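Local coordinates for putative aminopeptidase (Leishmania major, PDB 5NTH), which probably acts as a manganese-dependent leucyl aminopeptidase of the M17 family, removing single amino acids from the N-termini of peptides, at residues C225-D228 and T229-A233; Q498-S501 and E502-G506; T524-G527 and V528-F532. One frame throughout, in Å; residues are numbered along the deposited sequence.

Contact 1 (C225-D228 and T229-A233); sequences CMLD and TVVYA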
ATOM      1  N   CYS A 225      11.560  27.291  -6.451  1.00 28.50           N
ATOM      2  CA  CYS A 225      11.949  27.797  -7.781  1.00 29.93           C
ATOM      3  C   CYS A 225      12.381  29.254  -7.691  1.00 30.27           C
ATOM      4  O   CYS A 225      13.105  29.728  -8.543  1.00 30.48           O
ATOM      5  CB  CYS A 225      10.805  27.644  -8.807  1.00 30.15           C
ATOM      6  SG  CYS A 225       9.184  28.358  -8.344  1.00 31.78           S
ATOM      7  N   MET A 226      11.919  29.954  -6.653  1.00 31.43           N
ATOM      8  CA  MET A 226      12.306  31.346  -6.381  1.00 31.93           C
ATOM      9  C   MET A 226      13.128  31.507  -5.117  1.00 29.72           C
ATOM     10  O   MET A 226      14.168  32.140  -5.144  1.00 29.41           O
ATOM     11  CB  MET A 226      11.055  32.202  -6.243  1.00 33.90           C
ATOM     12  CG  MET A 226      11.355  33.619  -5.787  1.00 36.36           C
ATOM     13  SD  MET A 226      12.272  34.501  -7.045  1.00 38.84           S
ATOM     14  CE  MET A 226      10.871  34.901  -8.118  1.00 37.81           C
ATOM     15  N   LEU A 227      12.621  31.001  -4.005  1.00 27.88           N
ATOM     16  CA  LEU A 227      13.379  31.022  -2.775  1.00 27.67           C
ATOM     17  C   LEU A 227      14.188  29.751  -2.609  1.00 28.13           C
ATOM     18  O   LEU A 227      13.750  28.783  -1.969  1.00 28.03           O
ATOM     19  CB  LEU A 227      12.498  31.218  -1.544  1.00 27.38           C
ATOM     20  CG  LEU A 227      13.369  31.430  -0.299  1.00 27.25           C
ATOM     21  CD1 LEU A 227      14.120  32.746  -0.337  1.00 26.75           C
ATOM     22  CD2 LEU A 227      12.501  31.376   0.921  1.00 27.98           C
ATOM     23  N   ASP A 228      15.395  29.798  -3.149  1.00 28.59           N
ATOM     24  CA  ASP A 228      16.366  28.726  -3.009  1.00 29.30           C
ATOM     25  C   ASP A 228      17.443  29.202  -2.048  1.00 29.03           C
ATOM     26  O   ASP A 228      17.324  30.267  -1.452  1.00 30.09           O
ATOM     27  CB  ASP A 228      16.937  28.349  -4.390  1.00 30.33           C
ATOM     28  CG  ASP A 228      17.656  29.503  -5.081  1.00 30.45           C
ATOM     29  OD1 ASP A 228      18.221  30.370  -4.409  1.00 31.82           O
ATOM     30  OD2 ASP A 228      17.662  29.546  -6.314  1.00 32.00           O
ATOM     31  N   THR A 229      18.510  28.443  -1.920  1.00 28.46           N
ATOM     32  CA  THR A 229      19.528  28.763  -0.946  1.00 29.01           C
ATOM     33  C   THR A 229      20.374  29.954  -1.302  1.00 29.60           C
ATOM     34  O   THR A 229      20.907  30.587  -0.414  1.00 30.72           O
ATOM     35  CB  THR A 229      20.488  27.590  -0.714  1.00 29.04           C
ATOM     36  OG1 THR A 229      21.203  27.289  -1.916  1.00 27.94           O
ATOM     37  CG2 THR A 229      19.709  26.361  -0.222  1.00 29.39           C
ATOM     38  N   VAL A 230      20.535  30.249  -2.584  1.00 30.11           N
ATOM     39  CA  VAL A 230      21.342  31.411  -2.981  1.00 30.60           C
ATOM     40  C   VAL A 230      20.561  32.700  -2.776  1.00 29.73           C
ATOM     41  O   VAL A 230      21.130  33.734  -2.431  1.00 29.50           O
ATOM     42  CB  VAL A 230      21.855  31.281  -4.429  1.00 30.99           C
ATOM     43  CG1 VAL A 230      22.494  32.568  -4.920  1.00 30.90           C
ATOM     44  CG2 VAL A 230      22.894  30.172  -4.491  1.00 31.20           C
ATOM     45  N   VAL A 231      19.260  32.623  -2.982  1.00 29.50           N
ATOM     46  CA  VAL A 231      18.427  33.795  -2.888  1.00 30.55           C
ATOM     47  C   VAL A 231      18.227  34.091  -1.419  1.00 31.91           C
ATOM     48  O   VAL A 231      18.482  35.208  -0.984  1.00 32.19           O
ATOM     49  CB  VAL A 231      17.073  33.607  -3.600  1.00 30.20           C
ATOM     50  CG1 VAL A 231      16.098  34.737  -3.250  1.00 29.87           C
ATOM     51  CG2 VAL A 231      17.284  33.568  -5.105  1.00 29.62           C
ATOM     52  N   TYR A 232      17.777  33.079  -0.672  1.00 32.13           N
ATOM     53  CA  TYR A 232      17.647  33.156   0.779  1.00 30.79           C
ATOM     54  C   TYR A 232      18.919  33.738   1.393  1.00 31.34           C
ATOM     55  O   TYR A 232      18.842  34.552   2.299  1.00 31.74           O
ATOM     56  CB  TYR A 232      17.406  31.776   1.355  1.00 30.54           C
ATOM     57  CG  TYR A 232      16.716  31.715   2.687  1.00 30.90           C
ATOM     58  CD1 TYR A 232      16.635  32.820   3.542  1.00 31.63           C
ATOM     59  CD2 TYR A 232      16.148  30.520   3.112  1.00 31.24           C
ATOM     60  CE1 TYR A 232      15.995  32.732   4.759  1.00 32.83           C
ATOM     61  CE2 TYR A 232      15.500  30.415   4.328  1.00 32.21           C
ATOM     62  CZ  TYR A 232      15.424  31.515   5.160  1.00 33.76           C
ATOM     63  OH  TYR A 232      14.768  31.404   6.395  1.00 35.63           O
ATOM     64  N   ALA A 233      20.087  33.351   0.888  1.00 31.36           N
ATOM     65  CA  ALA A 233      21.359  33.924   1.387  1.00 32.52           C
ATOM     66  C   ALA A 233      21.597  35.399   1.022  1.00 32.56           C
ATOM     67  O   ALA A 233      22.127  36.182   1.817  1.00 32.97           O
ATOM     68  CB  ALA A 233      22.529  33.109   0.886  1.00 33.18           C
TER

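Contact 2 (Q498-S501 and E502-G506); sequences QHLS and ERFRG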
ATOM      1  N   GLN A 498      23.152  15.759  20.217  1.00 25.50           N
ATOM      2  CA  GLN A 498      24.456  15.123  20.323  1.00 25.08           C
ATOM      3  C   GLN A 498      25.561  15.900  19.659  1.00 24.89           C
ATOM      4  O   GLN A 498      26.709  15.594  19.891  1.00 25.53           O
ATOM      5  CB  GLN A 498      24.441  13.725  19.732  1.00 25.44           C
ATOM      6  CG  GLN A 498      23.387  12.786  20.271  1.00 25.77           C
ATOM      7  CD  GLN A 498      23.214  12.897  21.774  1.00 26.60           C
ATOM      8  OE1 GLN A 498      22.257  13.520  22.245  1.00 29.04           O
ATOM      9  NE2 GLN A 498      24.137  12.330  22.529  1.00 26.09           N
ATOM     10  N   HIS A 499      25.237  16.897  18.841  1.00 24.75           N
ATOM     11  CA  HIS A 499      26.259  17.608  18.062  1.00 24.98           C
ATOM     12  C   HIS A 499      26.637  18.934  18.688  1.00 24.59           C
ATOM     13  O   HIS A 499      27.399  19.699  18.107  1.00 23.69           O
ATOM     14  CB  HIS A 499      25.837  17.679  16.578  1.00 25.48           C
ATOM     15  CG  HIS A 499      25.665  16.305  15.987  1.00 26.52           C
ATOM     16  ND1 HIS A 499      26.734  15.516  15.618  1.00 26.95           N
ATOM     17  CD2 HIS A 499      24.566  15.522  15.854  1.00 26.76           C
ATOM     18  CE1 HIS A 499      26.295  14.329  15.237  1.00 27.16           C
ATOM     19  NE2 HIS A 499      24.981  14.305  15.375  1.00 26.75           N
ATOM     20  N   LEU A 500      26.132  19.181  19.894  1.00 24.99           N
ATOM     21  CA  LEU A 500      26.487  20.390  20.621  1.00 26.06           C
ATOM     22  C   LEU A 500      27.899  20.218  21.105  1.00 26.90           C
ATOM     23  O   LEU A 500      28.204  19.235  21.775  1.00 26.81           O
ATOM     24  CB  LEU A 500      25.606  20.640  21.844  1.00 25.51           C
ATOM     25  CG  LEU A 500      24.099  20.661  21.631  1.00 25.34           C
ATOM     26  CD1 LEU A 500      23.387  20.503  22.958  1.00 24.91           C
ATOM     27  CD2 LEU A 500      23.654  21.923  20.922  1.00 25.60           C
ATOM     28  N   SER A 501      28.743  21.181  20.768  1.00 28.35           N
ATOM     29  CA  SER A 501      30.062  21.268  21.328  1.00 29.81           C
ATOM     30  C   SER A 501      30.063  21.074  22.849  1.00 30.42           C
ATOM     31  O   SER A 501      29.181  21.543  23.560  1.00 29.26           O
ATOM     32  CB  SER A 501      30.680  22.612  21.000  1.00 30.88           C
ATOM     33  OG  SER A 501      31.759  22.852  21.881  1.00 31.33           O
ATOM     34  N   GLU A 502      31.078  20.360  23.324  1.00 33.40           N
ATOM     35  CA  GLU A 502      31.209  20.036  24.744  1.00 34.52           C
ATOM     36  C   GLU A 502      31.487  21.272  25.581  1.00 32.25           C
ATOM     37  O   GLU A 502      31.223  21.261  26.750  1.00 32.74           O
ATOM     38  CB  GLU A 502      32.260  18.943  24.965  1.00 37.67           C
ATOM     39  CG  GLU A 502      31.800  17.571  24.454  1.00 42.20           C
ATOM     40  CD  GLU A 502      32.698  16.391  24.874  1.00 49.32           C
ATOM     41  OE1 GLU A 502      33.238  16.397  26.032  1.00 50.63           O
ATOM     42  OE2 GLU A 502      32.838  15.430  24.046  1.00 53.82           O
ATOM     43  N   ARG A 503      31.956  22.354  24.973  1.00 30.92           N
ATOM     44  CA  ARG A 503      32.152  23.615  25.694  1.00 30.21           C
ATOM     45  C   ARG A 503      30.843  24.318  26.081  1.00 30.48           C
ATOM     46  O   ARG A 503      30.839  25.189  26.940  1.00 30.37           O
ATOM     47  CB  ARG A 503      33.058  24.568  24.891  1.00 29.33           C
ATOM     48  CG  ARG A 503      32.383  25.457  23.879  1.00 29.29           C
ATOM     49  CD  ARG A 503      33.399  26.403  23.278  1.00 29.85           C
ATOM     50  NE  ARG A 503      32.839  27.226  22.202  1.00 29.86           N
ATOM     51  CZ  ARG A 503      33.517  28.145  21.501  1.00 31.01           C
ATOM     52  NH1 ARG A 503      34.792  28.397  21.757  1.00 30.50           N
ATOM     53  NH2 ARG A 503      32.921  28.824  20.513  1.00 32.71           N
ATOM     54  N   PHE A 504      29.746  23.969  25.425  1.00 30.22           N
ATOM     55  CA  PHE A 504      28.462  24.583  25.705  1.00 30.27           C
ATOM     56  C   PHE A 504      27.802  23.830  26.835  1.00 30.62           C
ATOM     57  O   PHE A 504      27.644  22.635  26.751  1.00 30.73           O
ATOM     58  CB  PHE A 504      27.583  24.540  24.461  1.00 30.55           C
ATOM     59  CG  PHE A 504      26.153  24.835  24.725  1.00 30.27           C
ATOM     60  CD1 PHE A 504      25.752  26.127  24.972  1.00 30.82           C
ATOM     61  CD2 PHE A 504      25.216  23.818  24.734  1.00 30.79           C
ATOM     62  CE1 PHE A 504      24.425  26.420  25.241  1.00 31.86           C
ATOM     63  CE2 PHE A 504      23.887  24.089  24.982  1.00 31.86           C
ATOM     64  CZ  PHE A 504      23.485  25.406  25.237  1.00 32.03           C
ATOM     65  N   ARG A 505      27.380  24.548  27.863  1.00 32.47           N
ATOM     66  CA  ARG A 505      26.945  23.946  29.131  1.00 33.64           C
ATOM     67  C   ARG A 505      25.489  24.292  29.579  1.00 34.46           C
ATOM     68  O   ARG A 505      24.945  23.630  30.468  1.00 36.98           O
ATOM     69  CB  ARG A 505      27.986  24.294  30.223  1.00 32.03           C
ATOM     70  N   GLY A 506      24.852  25.293  28.966  1.00 33.95           N
ATOM     71  CA  GLY A 506      23.459  25.663  29.313  1.00 33.57           C
ATOM     72  C   GLY A 506      22.373  24.966  28.475  1.00 33.66           C
ATOM     73  O   GLY A 506      22.661  24.122  27.643  1.00 34.02           O
TER

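Contact 3 (T524-G527 and V528-F532); sequences TGYG and VTLVF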
ATOM      1  N   THR A 524       2.107  30.472   8.596  1.00 25.63           N
ATOM      2  CA  THR A 524       1.577  31.159   9.766  1.00 25.71           C
ATOM      3  C   THR A 524       2.505  32.191  10.370  1.00 25.79           C
ATOM      4  O   THR A 524       2.062  33.014  11.154  1.00 26.45           O
ATOM      5  CB  THR A 524       1.173  30.188  10.892  1.00 25.52           C
ATOM      6  OG1 THR A 524       2.317  29.473  11.369  1.00 25.66           O
ATOM      7  CG2 THR A 524       0.115  29.224  10.394  1.00 25.57           C
ATOM      8  N   GLY A 525       3.782  32.145  10.025  1.00 26.23           N
ATOM      9  CA  GLY A 525       4.790  32.987  10.671  1.00 26.68           C
ATOM     10  C   GLY A 525       5.249  32.459  12.031  1.00 26.93           C
ATOM     11  O   GLY A 525       6.046  33.114  12.719  1.00 27.69           O
ATOM     12  N   TYR A 526       4.757  31.278  12.422  1.00 25.98           N
ATOM     13  CA  TYR A 526       5.086  30.686  13.706  1.00 25.69           C
ATOM     14  C   TYR A 526       6.574  30.728  13.981  1.00 26.46           C
ATOM     15  O   TYR A 526       7.368  30.386  13.114  1.00 26.86           O
ATOM     16  CB  TYR A 526       4.660  29.241  13.758  1.00 24.89           C
ATOM     17  CG  TYR A 526       4.838  28.615  15.110  1.00 24.06           C
ATOM     18  CD1 TYR A 526       6.116  28.356  15.645  1.00 23.80           C
ATOM     19  CD2 TYR A 526       3.745  28.272  15.866  1.00 23.65           C
ATOM     20  CE1 TYR A 526       6.279  27.781  16.895  1.00 22.99           C
ATOM     21  CE2 TYR A 526       3.909  27.678  17.105  1.00 23.73           C
ATOM     22  CZ  TYR A 526       5.175  27.434  17.605  1.00 23.17           C
ATOM     23  OH  TYR A 526       5.284  26.890  18.849  1.00 23.52           O
ATOM     24  N   GLY A 527       6.916  31.109  15.213  1.00 26.81           N
ATOM     25  CA  GLY A 527       8.272  31.110  15.691  1.00 26.90           C
ATOM     26  C   GLY A 527       8.747  32.496  16.034  1.00 27.62           C
ATOM     27  O   GLY A 527       9.494  32.668  16.985  1.00 28.05           O
ATOM     28  N   VAL A 528       8.324  33.475  15.248  1.00 28.69           N
ATOM     29  CA  VAL A 528       8.813  34.843  15.341  1.00 29.93           C
ATOM     30  C   VAL A 528       8.469  35.473  16.682  1.00 31.36           C
ATOM     31  O   VAL A 528       9.289  36.177  17.282  1.00 33.40           O
ATOM     32  CB  VAL A 528       8.167  35.723  14.258  1.00 30.32           C
ATOM     33  CG1 VAL A 528       8.532  37.185  14.470  1.00 30.65           C
ATOM     34  CG2 VAL A 528       8.599  35.271  12.865  1.00 30.15           C
ATOM     35  N   THR A 529       7.238  35.237  17.121  1.00 31.43           N
ATOM     36  CA  THR A 529       6.706  35.841  18.332  1.00 30.55           C
ATOM     37  C   THR A 529       6.932  34.942  19.548  1.00 30.09           C
ATOM     38  O   THR A 529       6.876  35.420  20.704  1.00 30.31           O
ATOM     39  CB  THR A 529       5.201  36.165  18.175  1.00 31.05           C
ATOM     40  OG1 THR A 529       4.978  36.861  16.941  1.00 31.88           O
ATOM     41  CG2 THR A 529       4.709  37.070  19.284  1.00 31.77           C
ATOM     42  N   LEU A 530       7.170  33.649  19.315  1.00 27.98           N
ATOM     43  CA  LEU A 530       7.518  32.773  20.408  1.00 26.34           C
ATOM     44  C   LEU A 530       8.847  33.250  20.989  1.00 25.47           C
ATOM     45  O   LEU A 530       8.969  33.473  22.187  1.00 24.87           O
ATOM     46  CB  LEU A 530       7.595  31.337  19.934  1.00 26.48           C
ATOM     47  CG  LEU A 530       8.016  30.321  21.002  1.00 27.04           C
ATOM     48  CD1 LEU A 530       7.025  30.188  22.161  1.00 26.91           C
ATOM     49  CD2 LEU A 530       8.234  29.001  20.305  1.00 27.25           C
ATOM     50  N   VAL A 531       9.812  33.452  20.101  1.00 25.34           N
ATOM     51  CA  VAL A 531      11.193  33.820  20.439  1.00 25.27           C
ATOM     52  C   VAL A 531      11.341  35.240  20.982  1.00 26.38           C
ATOM     53  O   VAL A 531      12.135  35.495  21.877  1.00 27.17           O
ATOM     54  CB  VAL A 531      12.070  33.677  19.200  1.00 24.78           C
ATOM     55  CG1 VAL A 531      13.393  34.399  19.332  1.00 25.00           C
ATOM     56  CG2 VAL A 531      12.335  32.218  18.937  1.00 25.03           C
ATOM     57  N   PHE A 532      10.601  36.168  20.404  1.00 27.33           N
ATOM     58  CA  PHE A 532      10.518  37.493  20.946  1.00 27.26           C
ATOM     59  C   PHE A 532      10.069  37.435  22.410  1.00 27.33           C
ATOM     60  O   PHE A 532      10.735  37.985  23.268  1.00 27.43           O
ATOM     61  CB  PHE A 532       9.576  38.332  20.101  1.00 27.63           C
ATOM     62  CG  PHE A 532       9.738  39.800  20.308  1.00 27.83           C
ATOM     63  CD1 PHE A 532       9.030  40.448  21.283  1.00 27.68           C
ATOM     64  CD2 PHE A 532      10.627  40.536  19.513  1.00 28.78           C
ATOM     65  CE1 PHE A 532       9.184  41.815  21.461  1.00 28.68           C
ATOM     66  CE2 PHE A 532      10.785  41.909  19.681  1.00 28.85           C
ATOM     67  CZ  PHE A 532      10.057  42.549  20.657  1.00 28.50           C
TER

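Contact 1 (C225-D228 and T229-A233)
Asp-228 is the N-cap of the helix that begins at Thr-229, and its backbone and side chain both grip the first turn. Asp-228 O accepts from Tyr-232 N at 3.0 Å, a nearly straight bond with an N-H...O angle of 159°. The four residues 225-228 reach this point as an irregular loop. Asp-228 CG sits between the backbone N and the carbonyl carbon (chi1 61°), which swings OD1 back over the helix start. There OD1 takes Val-231 N at 2.9 Å, close to the line of its own C-O bond. A weaker, more bent bond reaches OD1 from Val-230 N. One oxygen thus serves two N-H groups of the first turn, one of them weakly. The other, OD2, forms a salt bridge with Arg-8. Arg-8 and the helix start would both be expected to favour the charged carboxylate.

Apolar packing lies alongside. Leu-227 CD1 is 3.8 Å from Tyr-232 CB and 4.0 Å from Val-231 CG1. The methyl Val-231 CG2 rests on a backbone carbonyl oxygen, 3.4 Å from Met-226 O. Tyr-232 OH is hydrogen-bonded to Ser-325 OG, on helix 323-341, and the Tyr-232 side chain lies about 9 Å from that of the manganese ligand Lys-298. Helix 12-26 packs on Met-226 and Val-231, while strands 275-282 and 349-361 meet Thr-229 on the sheet side.

Contact 2 (Q498-S501 and E502-G506)
Ser-501 and Phe-504 are the ends of a type I beta turn, with Glu-502 and Arg-503 at its corners. The turn lies in the loop between helix 488-497 and strand 508-512 of the catalytic domain. Phe-504 N donates to Ser-501 O at 3.1 Å, and the N-H...O angle is 157°. The donor stands above the carbonyl plane, 55° out of it, and so does not lie on a lone pair. A second bond comes to the serine side chain. Its OG is anti to the backbone N (chi1 162°) and faces the corner of the turn, where it accepts from Arg-503 N at 3.1 Å. This is an ST turn superposed on the beta turn. Two consecutive N-H groups are thus held by one residue, through its carbonyl and its hydroxyl.

Leu-500, just before the turn, packs on Phe-504 at its end. Leu-500 CD1 meets the CD2-CE2 side of the Phe-504 ring, 4.1 Å from CE2, with the two side chains at an oblique angle. Leu-500 also touches Val-399, and Phe-504 touches Thr-403, so helix 391-404 backs both.

The outer shell anchors the loop to that helix. Ser-501 N donates to Thr-403 OG1. The Arg-503 chain runs extended from CG to NE. NE bonds to Thr-403 O in the last turn of the helix, and NH2 to Gln-406 O just beyond it. At its base the chain passes beside the serine hydroxyl, with Arg-503 CG 3.3 Å from Ser-501 OG.

Contact 3 (T524-G527 and V528-F532)
In both Tyr-526 and Leu-530, CG lies opposite the backbone N (chi1 -174° and 178°). The end of the tyrosine ring comes back toward Leu-530, although its CB points away from the helix. The motif is a helix start. Gly-527 is the N-cap of helix 528-536, the last helix of the chain, and a tight turn leads into it.

That turn spans Gly-525 to Val-528 and resembles type II, with glycine at its third position. Its closing bond, from Val-528 N to Gly-525 O, is straight but weak at 3.4 Å. Gly-527 has a positive phi (117°), and its backbone conformation suits glycine, because the carbonyl oxygen of Tyr-526 lies close to where a CB would be. Its own O accepts from Val-531 N at 3.2 Å, with the donor tilted out of the carbonyl plane. Just upstream, Thr-524 OG1 accepts from Tyr-526 N at 3.2 Å. This is an ST turn, and OG1 is also hydrogen-bonded to Pro-516 O.

Gly-527 has no side chain to cap the helix. Asp-454 comes from a separate loop instead, and its OD2 takes Gly-527 N, with weak bonds from Thr-529 N and Leu-530 N. The helix start is buried. Val-528 packs between helices 203-221 and 323-341, and Leu-530 meets helix 439-452. The contact is structural packing away from the metal site.

Within the turn, Val-528 CG2 lies 3.3 Å from Gly-525 O. Across the side chains, Leu-530 CD2 sits 3.9 Å from Tyr-526 OH and 4.1 Å from Tyr-526 CE1.

How the contacts relate
The three contacts follow one another along the chain in the catalytic domain, and none touches another. Centres of contacts 1 and 2 are about 30 Å apart, those of contacts 2 and 3 about 25 Å, and those of contacts 1 and 3 about 21 Å. Contacts 1 and 3 are helix starts that share two neighbouring helices. Tyr-232 of contact 1 bonds to Ser-325 of helix 323-341, on which Val-528 and Val-531 pack. The loop of contact 1 follows helix 203-221, which Val-528 and Thr-529 touch. Contact 2 is a beta turn in the surface loop before strand 508-512. Contact 3 is near the chain centre; contact 1 lies closest to the manganese ligands.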